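Local coordinates for kcn28 (Kitasatospora, PDB 6J31), which belongs to the GT-B superfamily and is related to erythromycin biosynthesis protein CIII, with two parallel-sheet, Rossmann-like halves, at residues Tyr246-Glu251 / Val348-Leu353; Glu251-Ala254 / Asp258-Leu261. All blocks are in the same frame, centred on the assembly; numbering follows the deposited sequence.

Contact 1 of 2, residues Tyr246-Glu251 / Val348-Leu353; sequences YETCVE and VTPDRL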
loop_
_atom_site.group_PDB
_atom_site.type_symbol
_atom_site.label_atom_id
_atom_site.label_comp_id
_atom_site.label_asym_id
_atom_site.label_seq_id
_atom_site.Cartn_x
_atom_site.Cartn_y
_atom_site.Cartn_z
ATOM N N TYR A 246 3.836 22.095 7.063
ATOM C CA TYR A 246 2.475 22.606 6.921
ATOM C C TYR A 246 2.471 24.128 6.901
ATOM O O TYR A 246 1.693 24.751 6.168
ATOM C CB TYR A 246 1.592 22.086 8.056
ATOM C CG TYR A 246 1.326 20.600 7.992
ATOM C CD1 TYR A 246 1.284 19.939 6.774
ATOM C CD2 TYR A 246 1.096 19.862 9.148
ATOM C CE1 TYR A 246 1.037 18.584 6.704
ATOM C CE2 TYR A 246 0.852 18.503 9.090
ATOM C CZ TYR A 246 0.820 17.871 7.864
ATOM O OH TYR A 246 0.574 16.522 7.791
ATOM N N GLU A 247 3.322 24.740 7.721
ATOM C CA GLU A 247 3.440 26.192 7.719
ATOM C C GLU A 247 4.026 26.708 6.409
ATOM O O GLU A 247 3.607 27.758 5.912
ATOM C CB GLU A 247 4.246 26.643 8.935
ATOM C CG GLU A 247 3.455 26.539 10.224
ATOM C CD GLU A 247 4.114 27.284 11.357
ATOM O OE1 GLU A 247 3.599 28.346 11.777
ATOM O OE2 GLU A 247 5.174 26.804 11.809
ATOM N N THR A 248 4.982 25.987 5.825
ATOM C CA THR A 248 5.457 26.358 4.495
ATOM C C THR A 248 4.336 26.276 3.459
ATOM O O THR A 248 4.239 27.130 2.570
ATOM C CB THR A 248 6.631 25.471 4.089
ATOM O OG1 THR A 248 7.628 25.503 5.119
ATOM C CG2 THR A 248 7.242 25.965 2.792
ATOM N N CYS A 249 3.475 25.258 3.563
ATOM C CA CYS A 249 2.382 25.109 2.604
ATOM C C CYS A 249 1.398 26.271 2.688
ATOM O O CYS A 249 1.003 26.836 1.661
ATOM C CB CYS A 249 1.669 23.774 2.823
ATOM S SG CYS A 249 2.677 22.316 2.443
ATOM N N VAL A 250 0.985 26.647 3.902
ATOM C CA VAL A 250 0.109 27.811 4.032
ATOM C C VAL A 250 0.846 29.071 3.593
ATOM O O VAL A 250 0.273 29.938 2.926
ATOM C CB VAL A 250 -0.465 27.932 5.459
ATOM C CG1 VAL A 250 -1.431 26.796 5.737
ATOM C CG2 VAL A 250 0.625 27.952 6.500
ATOM N N GLU A 251 2.133 29.181 3.938
ATOM C CA GLU A 251 2.924 30.328 3.497
ATOM C C GLU A 251 2.955 30.419 1.975
ATOM O O GLU A 251 2.992 31.518 1.413
ATOM C CB GLU A 251 4.347 30.236 4.049
ATOM C CG GLU A 251 5.320 31.223 3.411
ATOM C CD GLU A 251 6.733 31.087 3.940
ATOM O OE1 GLU A 251 6.968 30.220 4.808
ATOM O OE2 GLU A 251 7.615 31.839 3.474
ATOM N N VAL A 348 13.010 21.778 1.543
ATOM C CA VAL A 348 12.154 22.480 0.592
ATOM C C VAL A 348 11.934 23.922 1.041
ATOM O O VAL A 348 11.736 24.206 2.230
ATOM C CB VAL A 348 10.823 21.730 0.394
ATOM C CG1 VAL A 348 10.052 21.601 1.705
ATOM C CG2 VAL A 348 9.985 22.405 -0.689
ATOM N N THR A 349 11.986 24.865 0.062
ATOM C CA THR A 349 11.832 26.310 0.129
ATOM C C THR A 349 10.427 26.725 -0.307
ATOM O O THR A 349 9.790 26.026 -1.102
ATOM C CB THR A 349 12.893 26.964 -0.777
ATOM O OG1 THR A 349 14.133 27.070 -0.067
ATOM C CG2 THR A 349 12.477 28.338 -1.301
ATOM N N PRO A 350 9.896 27.845 0.209
ATOM C CA PRO A 350 8.571 28.299 -0.255
ATOM C C PRO A 350 8.484 28.534 -1.756
ATOM O O PRO A 350 7.484 28.144 -2.372
ATOM C CB PRO A 350 8.358 29.593 0.544
ATOM C CG PRO A 350 9.114 29.358 1.807
ATOM C CD PRO A 350 10.343 28.587 1.403
ATOM N N ASP A 351 9.487 29.167 -2.370
ATOM C CA ASP A 351 9.470 29.301 -3.826
ATOM C C ASP A 351 9.662 27.958 -4.517
ATOM O O ASP A 351 9.037 27.697 -5.550
ATOM C CB ASP A 351 10.503 30.318 -4.311
ATOM C CG ASP A 351 9.916 31.712 -4.454
ATOM O OD1 ASP A 351 8.701 31.873 -4.199
ATOM O OD2 ASP A 351 10.657 32.639 -4.849
ATOM N N ARG A 352 10.535 27.100 -3.984
ATOM C CA ARG A 352 10.736 25.790 -4.598
ATOM C C ARG A 352 9.444 24.980 -4.592
ATOM O O ARG A 352 9.063 24.391 -5.610
ATOM C CB ARG A 352 11.824 25.021 -3.848
ATOM C CG ARG A 352 13.260 25.275 -4.250
ATOM C CD ARG A 352 14.136 24.425 -3.335
ATOM N NE ARG A 352 13.843 22.995 -3.423
ATOM C CZ ARG A 352 14.282 22.094 -2.547
ATOM N NH1 ARG A 352 13.956 20.813 -2.688
ATOM N NH2 ARG A 352 15.053 22.466 -1.533
ATOM N N LEU A 353 8.761 24.928 -3.444
ATOM C CA LEU A 353 7.495 24.205 -3.379
ATOM C C LEU A 353 6.454 24.845 -4.288
ATOM O O LEU A 353 5.684 24.143 -4.953
ATOM C CB LEU A 353 6.995 24.139 -1.928
ATOM C CG LEU A 353 5.683 23.432 -1.520
ATOM C CD1 LEU A 353 4.400 24.174 -1.909
ATOM C CD2 LEU A 353 5.657 22.007 -2.056
#
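P350 packs against T248 and E251 where two helices of the C-terminal Rossmann-like half of this GT-B protein meet. Helix 243-253 supplies T248 and E251. P350 sits in the first turn of helix 350-362, right after T349 at the N-cap position. The two backbones come nearest at T248 and P350, with 6.0 Å between their CA atoms.

The apolar part is a methyl against a proline ring. T248 CG2 reaches P350 CG at 4.0 Å. The two side chains meet at about a right angle. The methyl lies anti to the backbone N of T248, and this turns it to the proline. C249 SG and L353 CD1 stay 5.0 Å apart and do not touch. L353 packs on V252 and I343, while V348 packs on F245.

The second kind of contact sets a carboxylate beside aliphatic carbon. E251 is exposed and fully stretched, with CG anti to the backbone N (chi1 168°). This brings its carboxylate obliquely against the CB-CG side of the P350 ring. OE2 comes to 3.3 Å from P350 CG, and CD of E251 to 3.6 Å from the same carbon. No hydrogen bond or salt bridge joins the two segments.

Several polar bonds stay on one side of the contact. L353 N donates to T349 O at 2.8 Å, which closes the first turn. T349 makes no side-chain capping bond. R352 folds back so that V348 CA lies 3.6 Å above its guanidinium plane, and NH2 makes a weak hydrogen bond to T347 OG1. On the other helix the T248 side chain divides its work: CG2 faces P350, while OG1 is hydrogen-bonded to P244 O one turn earlier.

Contact 2 of 2, residues Glu251-Ala254 / Asp258-Leu261; sequences EVFA and DWHL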
loop_
_atom_site.group_PDB
_atom_site.type_symbol
_atom_site.label_atom_id
_atom_site.label_comp_id
_atom_site.label_asym_id
_atom_site.label_seq_id
_atom_site.Cartn_x
_atom_site.Cartn_y
_atom_site.Cartn_z
ATOM N N GLU A 251 2.133 29.181 3.938
ATOM C CA GLU A 251 2.924 30.328 3.497
ATOM C C GLU A 251 2.955 30.419 1.975
ATOM O O GLU A 251 2.992 31.518 1.413
ATOM C CB GLU A 251 4.347 30.236 4.049
ATOM C CG GLU A 251 5.320 31.223 3.411
ATOM C CD GLU A 251 6.733 31.087 3.940
ATOM O OE1 GLU A 251 6.968 30.220 4.808
ATOM O OE2 GLU A 251 7.615 31.839 3.474
ATOM N N VAL A 252 2.984 29.274 1.293
ATOM C CA VAL A 252 2.997 29.282 -0.167
ATOM C C VAL A 252 1.628 29.662 -0.713
ATOM O O VAL A 252 1.501 30.559 -1.556
ATOM C CB VAL A 252 3.456 27.916 -0.707
ATOM C CG1 VAL A 252 3.147 27.807 -2.190
ATOM C CG2 VAL A 252 4.942 27.725 -0.456
ATOM N N PHE A 253 0.581 28.976 -0.256
ATOM C CA PHE A 253 -0.739 29.182 -0.840
ATOM C C PHE A 253 -1.410 30.455 -0.335
ATOM O O PHE A 253 -2.275 31.007 -1.023
ATOM C CB PHE A 253 -1.599 27.948 -0.581
ATOM C CG PHE A 253 -1.185 26.766 -1.406
ATOM C CD1 PHE A 253 -0.256 25.857 -0.923
ATOM C CD2 PHE A 253 -1.685 26.589 -2.682
ATOM C CE1 PHE A 253 0.143 24.781 -1.687
ATOM C CE2 PHE A 253 -1.287 25.516 -3.449
ATOM C CZ PHE A 253 -0.374 24.610 -2.950
ATOM N N ALA A 254 -1.046 30.923 0.854
ATOM C CA ALA A 254 -1.244 32.327 1.197
ATOM C C ALA A 254 -0.192 33.166 0.492
ATOM O O ALA A 254 0.995 33.019 0.787
ATOM C CB ALA A 254 -1.162 32.542 2.705
ATOM N N ASP A 258 -6.398 32.665 -6.019
ATOM C CA ASP A 258 -6.982 31.955 -7.154
ATOM C C ASP A 258 -6.777 30.463 -6.927
ATOM O O ASP A 258 -7.421 29.630 -7.571
ATOM C CB ASP A 258 -6.372 32.389 -8.493
ATOM C CG ASP A 258 -6.480 33.878 -8.723
ATOM O OD1 ASP A 258 -7.429 34.490 -8.193
ATOM O OD2 ASP A 258 -5.610 34.436 -9.426
ATOM N N TRP A 259 -5.891 30.127 -5.995
ATOM C CA TRP A 259 -5.665 28.759 -5.561
ATOM C C TRP A 259 -6.366 28.563 -4.228
ATOM O O TRP A 259 -6.397 29.476 -3.398
ATOM C CB TRP A 259 -4.173 28.453 -5.399
ATOM C CG TRP A 259 -3.461 28.022 -6.640
ATOM C CD1 TRP A 259 -2.974 28.825 -7.627
ATOM C CD2 TRP A 259 -3.131 26.680 -7.013
ATOM N NE1 TRP A 259 -2.372 28.065 -8.600
ATOM C CE2 TRP A 259 -2.455 26.744 -8.246
ATOM C CE3 TRP A 259 -3.349 25.429 -6.428
ATOM C CZ2 TRP A 259 -1.993 25.606 -8.904
ATOM C CZ3 TRP A 259 -2.892 24.303 -7.082
ATOM C CH2 TRP A 259 -2.223 24.398 -8.306
ATOM N N HIS A 260 -6.932 27.379 -4.023
ATOM C CA HIS A 260 -7.474 27.010 -2.725
ATOM C C HIS A 260 -6.745 25.776 -2.224
ATOM O O HIS A 260 -6.661 24.767 -2.933
ATOM C CB HIS A 260 -8.979 26.752 -2.766
ATOM C CG HIS A 260 -9.579 26.557 -1.409
ATOM N ND1 HIS A 260 -9.868 27.609 -0.567
ATOM C CD2 HIS A 260 -9.914 25.432 -0.733
ATOM C CE1 HIS A 260 -10.371 27.142 0.561
ATOM N NE2 HIS A 260 -10.408 25.824 0.486
ATOM N N LEU A 261 -6.219 25.865 -1.007
ATOM C CA LEU A 261 -5.453 24.790 -0.395
ATOM C C LEU A 261 -6.332 24.014 0.575
ATOM O O LEU A 261 -6.972 24.604 1.452
ATOM C CB LEU A 261 -4.231 25.353 0.331
ATOM C CG LEU A 261 -3.575 24.486 1.406
ATOM C CD1 LEU A 261 -3.051 23.191 0.818
ATOM C CD2 LEU A 261 -2.451 25.255 2.072
#
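F253 drops its ring between helix 243-253 and strand 259-264, where it meets W259 and L261. These elements belong to the beta-alpha-beta unit formed by strand 229-234, helix 243-253 and strand 259-264. All three side chains are buried.

The tight part surrounds the F253 ring. L261 approaches across it at about a right angle. Its CB lies 3.8 Å from F253 CG, and its CD2 lies 3.8 Å from F253 CD1. L261 CD1 sits over one face of the ring, toward the rim. V252 CG1, from the helix itself, lies over the opposite face, again toward the rim. W259 closes the edge: its CE3 is in the plane of the F253 ring, 3.6 Å from F253 CE2. The F253 ring and the six-membered ring of W259 are oblique, with planes at 59° and centroids 5.8 Å apart. The F253 ring stands nearly perpendicular to its CA-CB-CG plane (chi2 91°), which presents a face to L261 and an edge to W259. A231 of strand 229-234 touches both aromatic side chains, and W259 also packs on V357 and A361 of helix 350-362.

The outer side is loose. A254, the first residue to leave the helix, is partly exposed, turns its CB away from the strand and touches P278. D258 is exposed. H260, by contrast, is buried; its CB points away from the helix, and its NE2 is hydrogen-bonded to E282 OE1.

No hydrogen bond crosses between the segments. F253 O bonds to N280 ND2, and the strand backbone pairs with its sheet neighbours. The chemistry thus implies a join made by apolar burial and ring fit, while F253 O, H260 NE2 and the strand backbone bond to residues outside it.

Overall arrangement
Both contacts start from helix 243-253 in the C-terminal half. Going from the N terminus, the chain first runs through 246-251, the near end of contact 1. At E251, which both contacts share, contact 2 begins. It closes first, as a short turn of three residues into strand 259-264. Contact 1 closes much later, after 96 residues, when the chain reaches helix 350-362. The short closure therefore falls within the long one, and the two do not cross. Their centres lie about 10 Å apart, and V252 CG2 touches P350 O at 3.2 Å. Together they tie one helix to its own sheet and to a helix late in the chain.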